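Local atomic coordinates of transcriptional regulator (Streptococcus thermophilus LMD-9, PDB entry 5JUF), a protein that probably activates transcription of competence genes as the DNA-binding receptor of the ComRS cell-to-cell communication system. Residues A[30-35]-A[49-54]; A[167-172]-A[182-187]. All coordinates share one frame; numbering follows the deposited sequence.

Contact 1 (A[30-35]-A[49-54]); sequences AELTVR and LDRLSY
In the helix-turn-helix domain, the turn formed by Glu31 and Leu32, just before helix 34-41, is clamped by two side chains one helical turn apart on helix 49-59: Tyr54 and Arg51. The backbones come closest at Leu32 and Arg51, whose CA atoms are 6.5 Å apart. Glu31 CB lies over one face of the Tyr54 ring, 4.1 Å from the ring centroid and 21° off the ring normal, a CH-pi contact displaced toward the CD1 side. Its carboxylate carries on past that rim, with Glu31 CD 3.7 Å from Tyr54 CD1 and the carboxylate plane turned 52° from the ring. From the same side of the ring, but obliquely and near CD2 rather than CD1, Leu32 CB approaches Tyr54 CD2 at 3.7 Å. The Tyr54 side chain leaves its helix with CG anti to the backbone N, a torsion that carries the ring across to this turn, where its hydroxyl is hydrogen-bonded to the carbonyl of Leu25 on helix 22-26. Arg51 bends at chi2, which brings its aliphatic part beside Leu32, Arg51 CD to Leu32 CD1 3.5 Å, and its NH1 to the main-chain oxygen of Glu31. The hydrogen bond from Arg51 NH1 to Glu31 O is short, 2.6 Å, yet weak, because its N-H...O angle is 123°. The two charges form no salt bridge: Glu31 OE2 and Arg51 NH1 stand 6.8 Å apart. Between these two segments the hold is therefore mostly van der Waals and CH-pi packing on Tyr54, with one bent bond to a backbone carbonyl.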
loop_
_atom_site.group_PDB
_atom_site.type_symbol
_atom_site.label_atom_id
_atom_site.label_comp_id
_atom_site.label_asym_id
_atom_site.label_seq_id
_atom_site.Cartn_x
_atom_site.Cartn_y
_atom_site.Cartn_z
ATOM N N ALA A 30 -11.858 -5.255 -14.536
ATOM C CA ALA A 30 -10.813 -5.894 -13.729
ATOM C C ALA A 30 -9.418 -5.385 -14.080
ATOM O O ALA A 30 -8.528 -5.325 -13.213
ATOM C CB ALA A 30 -10.857 -7.412 -13.921
ATOM N N GLU A 31 -9.192 -5.067 -15.349
ATOM C CA GLU A 31 -7.896 -4.621 -15.829
ATOM C C GLU A 31 -7.875 -3.158 -16.227
ATOM O O GLU A 31 -6.812 -2.536 -16.175
ATOM C CB GLU A 31 -7.458 -5.481 -17.025
ATOM C CG GLU A 31 -7.164 -6.918 -16.624
ATOM C CD GLU A 31 -6.358 -7.648 -17.668
ATOM O OE1 GLU A 31 -6.875 -8.627 -18.225
ATOM O OE2 GLU A 31 -5.221 -7.221 -17.957
ATOM N N LEU A 32 -9.024 -2.590 -16.587
ATOM C CA LEU A 32 -9.095 -1.200 -17.011
ATOM C C LEU A 32 -10.519 -0.717 -16.775
ATOM O O LEU A 32 -11.467 -1.345 -17.262
ATOM C CB LEU A 32 -8.704 -1.062 -18.489
ATOM C CG LEU A 32 -8.762 0.364 -19.044
ATOM C CD1 LEU A 32 -7.640 1.208 -18.464
ATOM C CD2 LEU A 32 -8.714 0.368 -20.576
ATOM N N THR A 33 -10.677 0.374 -16.025
ATOM C CA THR A 33 -12.017 0.918 -15.819
ATOM C C THR A 33 -12.293 2.025 -16.829
ATOM O O THR A 33 -11.377 2.575 -17.450
ATOM C CB THR A 33 -12.194 1.472 -14.400
ATOM O OG1 THR A 33 -11.498 2.718 -14.279
ATOM C CG2 THR A 33 -11.660 0.478 -13.350
ATOM N N VAL A 34 -13.579 2.372 -16.965
ATOM C CA VAL A 34 -13.952 3.427 -17.904
ATOM C C VAL A 34 -13.310 4.752 -17.512
ATOM O O VAL A 34 -12.763 5.458 -18.365
ATOM C CB VAL A 34 -15.486 3.527 -18.033
ATOM C CG1 VAL A 34 -15.894 4.788 -18.819
ATOM C CG2 VAL A 34 -16.014 2.276 -18.742
ATOM N N ARG A 35 -13.343 5.114 -16.226
ATOM C CA ARG A 35 -12.697 6.371 -15.824
ATOM C C ARG A 35 -11.184 6.334 -16.078
ATOM O O ARG A 35 -10.596 7.337 -16.496
ATOM C CB ARG A 35 -12.998 6.696 -14.352
ATOM C CG ARG A 35 -14.486 7.058 -14.102
ATOM C CD ARG A 35 -14.773 7.506 -12.665
ATOM N NE ARG A 35 -14.608 6.428 -11.691
ATOM C CZ ARG A 35 -14.822 6.563 -10.387
ATOM N NH1 ARG A 35 -15.219 7.728 -9.894
ATOM N NH2 ARG A 35 -14.643 5.535 -9.577
ATOM N N LEU A 49 2.505 -0.309 -18.554
ATOM C CA LEU A 49 2.716 -1.438 -19.453
ATOM C C LEU A 49 1.526 -2.389 -19.448
ATOM O O LEU A 49 1.086 -2.849 -20.505
ATOM C CB LEU A 49 3.984 -2.200 -19.049
ATOM C CG LEU A 49 5.256 -1.777 -19.768
ATOM C CD1 LEU A 49 6.451 -2.639 -19.329
ATOM C CD2 LEU A 49 5.015 -1.889 -21.263
ATOM N N ASP A 50 1.003 -2.703 -18.261
ATOM C CA ASP A 50 -0.107 -3.647 -18.156
ATOM C C ASP A 50 -1.376 -3.095 -18.810
ATOM O O ASP A 50 -2.042 -3.800 -19.575
ATOM C CB ASP A 50 -0.365 -3.994 -16.688
ATOM C CG ASP A 50 0.723 -4.893 -16.087
ATOM O OD1 ASP A 50 1.498 -5.526 -16.840
ATOM O OD2 ASP A 50 0.789 -4.972 -14.845
ATOM N N ARG A 51 -1.730 -1.841 -18.516
ATOM C CA ARG A 51 -2.915 -1.247 -19.150
ATOM C C ARG A 51 -2.742 -1.126 -20.658
ATOM O O ARG A 51 -3.690 -1.355 -21.424
ATOM C CB ARG A 51 -3.209 0.134 -18.558
ATOM C CG ARG A 51 -3.382 0.155 -17.044
ATOM C CD ARG A 51 -4.818 0.248 -16.600
ATOM N NE ARG A 51 -4.904 0.670 -15.202
ATOM C CZ ARG A 51 -5.096 -0.150 -14.171
ATOM N NH1 ARG A 51 -5.256 -1.445 -14.360
ATOM N NH2 ARG A 51 -5.140 0.332 -12.940
ATOM N N LEU A 52 -1.549 -0.720 -21.105
ATOM C CA LEU A 52 -1.302 -0.605 -22.537
ATOM C C LEU A 52 -1.427 -1.962 -23.222
ATOM O O LEU A 52 -2.015 -2.069 -24.307
ATOM C CB LEU A 52 0.086 -0.003 -22.786
ATOM C CG LEU A 52 0.413 0.369 -24.239
ATOM C CD1 LEU A 52 -0.471 1.513 -24.700
ATOM C CD2 LEU A 52 1.899 0.712 -24.438
ATOM N N SER A 53 -0.883 -3.014 -22.602
ATOM C CA SER A 53 -1.011 -4.355 -23.176
ATOM C C SER A 53 -2.473 -4.785 -23.272
ATOM O O SER A 53 -2.896 -5.359 -24.283
ATOM C CB SER A 53 -0.217 -5.358 -22.343
ATOM O OG SER A 53 -0.440 -6.671 -22.822
ATOM N N TYR A 54 -3.260 -4.519 -22.226
ATOM C CA TYR A 54 -4.691 -4.812 -22.273
ATOM C C TYR A 54 -5.379 -4.045 -23.402
ATOM O O TYR A 54 -6.167 -4.614 -24.168
ATOM C CB TYR A 54 -5.344 -4.470 -20.926
ATOM C CG TYR A 54 -6.854 -4.637 -20.934
ATOM C CD1 TYR A 54 -7.431 -5.904 -20.807
ATOM C CD2 TYR A 54 -7.704 -3.535 -21.080
ATOM C CE1 TYR A 54 -8.824 -6.071 -20.832
ATOM C CE2 TYR A 54 -9.098 -3.698 -21.125
ATOM C CZ TYR A 54 -9.644 -4.971 -20.991
ATOM O OH TYR A 54 -11.020 -5.132 -21.025
#

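Contact 2 (A[167-172]-A[182-187]); sequences DYYFFH and KLFERI
The hydroxyl end of Tyr169 butts against the opposing helix, its OH 3.3 Å from Phe184 CA and 3.6 Å from Leu183 CG. Phe184 N is also near this oxygen, but the angle is too poor for a hydrogen bond, so the approach is one of packing. With respect to the Phe184 ring, the Tyr169 oxygen sits at the edge, near the ring plane. Two aliphatic branches meet the Tyr169 ring obliquely: Leu183 CD2 comes up to Tyr169 CE1, while Ile187 CG1 approaches Tyr169 CE2 at 3.9 Å.

Phe170 makes the second set of contacts. Its CG is anti to the carbonyl carbon (chi1 -65°), which swings the ring tip toward the partner helix although the CB bond itself does not aim there. Phe170 CE1 then reaches Phe184 CE1 at 3.6 Å, at the edge of the Phe184 ring. The two ring planes are 83° apart with centroids separated by 5.9 Å, an oblique meeting rather than a stack. Phe170 CZ meets Ile187 CG2 at 4.0 Å.

These side chains fill the space between helices 160-173 and 181-192, consecutive helices of the tetratricopeptide domain that run roughly antiparallel at 148°. The axes of the two segments come no nearer than 12.1 Å, a wide separation bridged by large aromatic residues.

Further out, Phe149 of helix 139-152 stacks on Tyr169 and touches Leu183. Helix 200-219 backs the two phenylalanines: its Leu216 touches both Phe170 and Phe184, and its Ala212 and Ile213 also pack on Phe170.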
loop_
_atom_site.group_PDB
_atom_site.type_symbol
_atom_site.label_atom_id
_atom_site.label_comp_id
_atom_site.label_asym_id
_atom_site.label_seq_id
_atom_site.Cartn_x
_atom_site.Cartn_y
_atom_site.Cartn_z
ATOM N N ASP A 167 -3.166 -0.568 1.973
ATOM C CA ASP A 167 -2.823 0.297 3.103
ATOM C C ASP A 167 -3.683 1.557 3.116
ATOM O O ASP A 167 -4.117 2.007 4.181
ATOM C CB ASP A 167 -1.330 0.654 3.043
ATOM C CG ASP A 167 -0.762 1.150 4.387
ATOM O OD1 ASP A 167 -1.388 0.957 5.448
ATOM O OD2 ASP A 167 0.350 1.711 4.371
ATOM N N TYR A 168 -3.958 2.139 1.939
ATOM C CA TYR A 168 -4.811 3.325 1.911
ATOM C C TYR A 168 -6.252 2.986 2.285
ATOM O O TYR A 168 -6.945 3.812 2.892
ATOM C CB TYR A 168 -4.752 3.981 0.530
ATOM C CG TYR A 168 -5.106 5.451 0.504
ATOM C CD1 TYR A 168 -4.494 6.340 1.372
ATOM C CD2 TYR A 168 -6.018 5.952 -0.413
ATOM C CE1 TYR A 168 -4.782 7.701 1.341
ATOM C CE2 TYR A 168 -6.323 7.331 -0.459
ATOM C CZ TYR A 168 -5.702 8.193 0.432
ATOM O OH TYR A 168 -5.975 9.552 0.412
ATOM N N TYR A 169 -6.711 1.778 1.934
ATOM C CA TYR A 169 -8.004 1.284 2.408
ATOM C C TYR A 169 -8.041 1.194 3.936
ATOM O O TYR A 169 -8.986 1.677 4.575
ATOM C CB TYR A 169 -8.298 -0.069 1.761
ATOM C CG TYR A 169 -9.312 -0.953 2.480
ATOM C CD1 TYR A 169 -10.636 -0.549 2.647
ATOM C CD2 TYR A 169 -8.944 -2.200 2.967
ATOM C CE1 TYR A 169 -11.563 -1.367 3.289
ATOM C CE2 TYR A 169 -9.874 -3.026 3.613
ATOM C CZ TYR A 169 -11.181 -2.594 3.763
ATOM O OH TYR A 169 -12.101 -3.405 4.388
ATOM N N PHE A 170 -7.001 0.621 4.548
ATOM C CA PHE A 170 -6.948 0.595 6.015
ATOM C C PHE A 170 -6.954 2.009 6.598
ATOM O O PHE A 170 -7.572 2.258 7.643
ATOM C CB PHE A 170 -5.711 -0.177 6.490
ATOM C CG PHE A 170 -5.729 -1.638 6.136
ATOM C CD1 PHE A 170 -6.930 -2.323 6.009
ATOM C CD2 PHE A 170 -4.545 -2.325 5.919
ATOM C CE1 PHE A 170 -6.949 -3.668 5.680
ATOM C CE2 PHE A 170 -4.565 -3.673 5.587
ATOM C CZ PHE A 170 -5.761 -4.340 5.470
ATOM N N PHE A 171 -6.279 2.948 5.921
ATOM C CA PHE A 171 -6.307 4.361 6.309
ATOM C C PHE A 171 -7.734 4.913 6.313
ATOM O O PHE A 171 -8.091 5.710 7.190
ATOM C CB PHE A 171 -5.390 5.142 5.351
ATOM C CG PHE A 171 -5.115 6.586 5.742
ATOM C CD1 PHE A 171 -4.348 6.893 6.866
ATOM C CD2 PHE A 171 -5.543 7.629 4.925
ATOM C CE1 PHE A 171 -4.066 8.214 7.191
ATOM C CE2 PHE A 171 -5.256 8.957 5.239
ATOM C CZ PHE A 171 -4.523 9.247 6.382
ATOM N N HIS A 172 -8.578 4.491 5.357
ATOM C CA HIS A 172 -9.989 4.898 5.387
ATOM C C HIS A 172 -10.712 4.352 6.618
ATOM O O HIS A 172 -11.693 4.947 7.080
ATOM C CB HIS A 172 -10.742 4.418 4.137
ATOM C CG HIS A 172 -10.470 5.218 2.898
ATOM N ND1 HIS A 172 -9.226 5.285 2.309
ATOM C CD2 HIS A 172 -11.297 5.949 2.114
ATOM C CE1 HIS A 172 -9.295 6.033 1.222
ATOM N NE2 HIS A 172 -10.540 6.450 1.081
ATOM N N LYS A 182 -17.433 -7.809 6.084
ATOM C CA LYS A 182 -17.140 -8.887 5.142
ATOM C C LYS A 182 -16.007 -8.512 4.188
ATOM O O LYS A 182 -15.142 -9.343 3.892
ATOM C CB LYS A 182 -18.395 -9.261 4.357
ATOM C CG LYS A 182 -19.456 -9.968 5.193
ATOM C CD LYS A 182 -20.534 -10.601 4.329
ATOM C CE LYS A 182 -21.531 -11.376 5.184
ATOM N NZ LYS A 182 -22.605 -12.018 4.371
ATOM N N LEU A 183 -16.006 -7.282 3.678
ATOM C CA LEU A 183 -14.876 -6.817 2.873
ATOM C C LEU A 183 -13.568 -6.858 3.666
ATOM O O LEU A 183 -12.523 -7.277 3.146
ATOM C CB LEU A 183 -15.138 -5.401 2.377
ATOM C CG LEU A 183 -13.970 -4.746 1.629
ATOM C CD1 LEU A 183 -13.675 -5.537 0.363
ATOM C CD2 LEU A 183 -14.304 -3.290 1.312
ATOM N N PHE A 184 -13.598 -6.402 4.918
ATOM C CA PHE A 184 -12.375 -6.364 5.712
ATOM C C PHE A 184 -11.816 -7.769 5.905
ATOM O O PHE A 184 -10.616 -8.009 5.707
ATOM C CB PHE A 184 -12.655 -5.668 7.048
ATOM C CG PHE A 184 -11.442 -5.496 7.934
ATOM C CD1 PHE A 184 -10.332 -4.790 7.503
ATOM C CD2 PHE A 184 -11.440 -6.002 9.222
ATOM C CE1 PHE A 184 -9.233 -4.624 8.332
ATOM C CE2 PHE A 184 -10.349 -5.832 10.054
ATOM C CZ PHE A 184 -9.246 -5.143 9.610
ATOM N N GLU A 185 -12.689 -8.724 6.252
ATOM C CA GLU A 185 -12.256 -10.109 6.427
ATOM C C GLU A 185 -11.678 -10.678 5.139
ATOM O O GLU A 185 -10.687 -11.415 5.167
ATOM C CB GLU A 185 -13.429 -10.972 6.896
ATOM C CG GLU A 185 -13.901 -10.681 8.315
ATOM C CD GLU A 185 -12.878 -11.061 9.366
ATOM O OE1 GLU A 185 -12.963 -10.535 10.495
ATOM O OE2 GLU A 185 -11.990 -11.886 9.064
ATOM N N ARG A 186 -12.317 -10.383 4.006
ATOM C CA ARG A 186 -11.818 -10.836 2.715
ATOM C C ARG A 186 -10.429 -10.276 2.432
ATOM O O ARG A 186 -9.522 -11.013 2.030
ATOM C CB ARG A 186 -12.802 -10.425 1.622
ATOM C CG ARG A 186 -12.487 -10.958 0.239
ATOM C CD ARG A 186 -13.671 -10.704 -0.705
ATOM N NE ARG A 186 -13.428 -9.594 -1.627
ATOM C CZ ARG A 186 -14.388 -8.860 -2.183
ATOM N NH1 ARG A 186 -14.078 -7.877 -3.011
ATOM N NH2 ARG A 186 -15.660 -9.097 -1.896
ATOM N N ILE A 187 -10.241 -8.970 2.641
ATOM C CA ILE A 187 -8.924 -8.369 2.432
ATOM C C ILE A 187 -7.901 -8.961 3.398
ATOM O O ILE A 187 -6.782 -9.304 2.998
ATOM C CB ILE A 187 -9.006 -6.838 2.563
ATOM C CG1 ILE A 187 -9.933 -6.246 1.502
ATOM C CG2 ILE A 187 -7.608 -6.189 2.429
ATOM C CD1 ILE A 187 -9.414 -6.374 0.082
#

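How the contacts relate
From the N terminus the chain passes through helices 3-17 and 22-26 before contact 1, which closes a loop of 13 intervening residues containing most of helix 34-41 and ties its entry turn to helix 49-59. Farther along, in the tetratricopeptide domain, contact 2 closes a shorter loop of nine residues and joins helix 160-173 to helix 181-192. The two closures follow in series, neither nesting nor crossing. The centres of contacts 1 and 2 are about 23 Å apart, and the nearest atoms of contacts 1 and 2 about 11 Å apart. Helix 139-152 lies beside both: Arg51 of contact 1 touches its Leu148, and Leu183 of contact 2 packs on the same helix.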